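Local coordinates for putative Lipoprotein (Shewanella oneidensis, PDB 3U24) that is of unknown function but binds metal ions, zinc among them, and belongs to a family placed in a metallopeptidase clan, at residues N178-F182 / I217-I221. Sequence-based numbering, arbitrary orientation.
Sequences NQGAF and INEHI
The ring of Phe182 and the carboxamide of Asn218 lie at only 22° to each other, yet the two groups meet obliquely, at the CE2-CZ side of the ring: CE2 of Phe182 is 3.3 Å from ND2 of Asn218, and its CZ is 3.5 Å from OD1 of the same amide. Ile217 also approaches obliquely, its CG2 3.9 Å from Phe182 CE2, while the CD1 methyl of Ile221 sits at the ring edge, 4.1 Å from the same carbon. With CG beside its backbone N (chi1 -69°), Phe182 reaches across to the neighbouring helix and also touches Ser214 there. The contact joins residues 178-182 to the middle of the long helix 200-234, within the largely helical DUF885 fold and away from the metal sites. Ile217 and Ile221, one turn apart, are the apolar side chains the long helix brings to it. CD1 of Ile221 lies 3.7 Å from Asn178 O, which accepts the backbone bond from Ala181 N, and CG1 of Ile221 packs 4.0 Å from Asn178 CB. No hydrogen bond crosses between the segments; the buried amide of Asn178 instead bonds through OD1 to Tyr156 OH and through ND2 to the carbonyls of Ala174 and Tyr121. The His220 ring, edge-on to Asn178 CG, meets the ring of Tyr156 and bonds through ND1 to Arg160.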
loop_
_atom_site.group_PDB
_atom_site.type_symbol
_atom_site.label_atom_id
_atom_site.label_comp_id
_atom_site.label_asym_id
_atom_site.label_seq_id
_atom_site.Cartn_x
_atom_site.Cartn_y
_atom_site.Cartn_z
ATOM N N ASN A 178 -6.111 -1.202 -20.322
ATOM C CA ASN A 178 -5.581 -0.764 -21.618
ATOM C C ASN A 178 -6.580 0.066 -22.379
ATOM O O ASN A 178 -6.174 0.931 -23.157
ATOM C CB ASN A 178 -5.071 -1.915 -22.487
ATOM C CG ASN A 178 -3.680 -2.341 -22.111
ATOM O OD1 ASN A 178 -2.689 -1.688 -22.517
ATOM N ND2 ASN A 178 -3.576 -3.413 -21.310
ATOM N N GLN A 179 -7.870 -0.158 -22.134
ATOM C CA GLN A 179 -8.928 0.755 -22.657
ATOM C C GLN A 179 -8.751 2.143 -22.075
ATOM O O GLN A 179 -8.968 3.107 -22.750
ATOM C CB GLN A 179 -10.347 0.258 -22.356
ATOM C CG GLN A 179 -10.785 -0.833 -23.307
ATOM C CD GLN A 179 -12.099 -1.557 -22.915
ATOM O OE1 GLN A 179 -12.555 -1.535 -21.733
ATOM N NE2 GLN A 179 -12.709 -2.221 -23.918
ATOM N N GLY A 180 -8.346 2.226 -20.817
ATOM C CA GLY A 180 -8.067 3.504 -20.165
ATOM C C GLY A 180 -6.870 4.220 -20.759
ATOM O O GLY A 180 -6.700 5.417 -20.539
ATOM N N ALA A 181 -6.039 3.524 -21.542
ATOM C CA ALA A 181 -4.915 4.206 -22.206
ATOM C C ALA A 181 -5.402 5.417 -23.041
ATOM O O ALA A 181 -4.668 6.405 -23.162
ATOM C CB ALA A 181 -4.084 3.258 -23.059
ATOM N N PHE A 182 -6.631 5.359 -23.569
ATOM C CA PHE A 182 -7.166 6.458 -24.365
ATOM C C PHE A 182 -7.566 7.700 -23.602
ATOM O O PHE A 182 -7.816 8.716 -24.207
ATOM C CB PHE A 182 -8.281 5.983 -25.288
ATOM C CG PHE A 182 -7.766 5.097 -26.374
ATOM C CD1 PHE A 182 -6.953 5.621 -27.367
ATOM C CD2 PHE A 182 -7.975 3.726 -26.331
ATOM C CE1 PHE A 182 -6.421 4.797 -28.358
ATOM C CE2 PHE A 182 -7.472 2.907 -27.314
ATOM C CZ PHE A 182 -6.671 3.430 -28.322
ATOM N N ILE A 217 -2.510 -0.102 -29.864
ATOM C CA ILE A 217 -3.199 -0.287 -28.594
ATOM C C ILE A 217 -4.533 -0.940 -28.895
ATOM O O ILE A 217 -4.825 -1.936 -28.287
ATOM C CB ILE A 217 -3.358 1.010 -27.786
ATOM C CG1 ILE A 217 -1.970 1.542 -27.377
ATOM C CG2 ILE A 217 -4.236 0.781 -26.547
ATOM C CD1 ILE A 217 -1.938 2.934 -26.816
ATOM N N ASN A 218 -5.283 -0.424 -29.876
ATOM C CA ASN A 218 -6.549 -0.999 -30.240
ATOM C C ASN A 218 -6.431 -2.443 -30.701
ATOM O O ASN A 218 -7.263 -3.248 -30.335
ATOM C CB ASN A 218 -7.262 -0.179 -31.301
ATOM C CG ASN A 218 -7.976 1.034 -30.729
ATOM O OD1 ASN A 218 -7.933 2.115 -31.336
ATOM N ND2 ASN A 218 -8.654 0.871 -29.584
ATOM N N GLU A 219 -5.412 -2.773 -31.491
ATOM C CA GLU A 219 -5.200 -4.163 -31.905
ATOM C C GLU A 219 -4.842 -5.043 -30.714
ATOM O O GLU A 219 -5.276 -6.151 -30.627
ATOM C CB GLU A 219 -4.132 -4.295 -33.011
ATOM C CG GLU A 219 -4.601 -3.701 -34.343
ATOM C CD GLU A 219 -3.495 -3.604 -35.408
ATOM O OE1 GLU A 219 -2.288 -3.795 -35.083
ATOM O OE2 GLU A 219 -3.861 -3.334 -36.586
ATOM N N HIS A 220 -4.067 -4.533 -29.781
ATOM C CA HIS A 220 -3.807 -5.309 -28.570
ATOM C C HIS A 220 -5.069 -5.547 -27.751
ATOM O O HIS A 220 -5.271 -6.627 -27.235
ATOM C CB HIS A 220 -2.721 -4.687 -27.747
ATOM C CG HIS A 220 -2.310 -5.522 -26.562
ATOM N ND1 HIS A 220 -1.524 -6.617 -26.675
ATOM C CD2 HIS A 220 -2.587 -5.377 -25.223
ATOM C CE1 HIS A 220 -1.345 -7.143 -25.462
ATOM N NE2 HIS A 220 -1.984 -6.381 -24.579
ATOM N N ILE A 221 -5.924 -4.548 -27.647
ATOM C CA ILE A 221 -7.186 -4.718 -26.909
ATOM C C ILE A 221 -8.066 -5.772 -27.589
ATOM O O ILE A 221 -8.684 -6.573 -26.885
ATOM C CB ILE A 221 -7.950 -3.418 -26.795
ATOM C CG1 ILE A 221 -7.167 -2.494 -25.835
ATOM C CG2 ILE A 221 -9.419 -3.666 -26.366
ATOM C CD1 ILE A 221 -7.466 -1.014 -26.061
#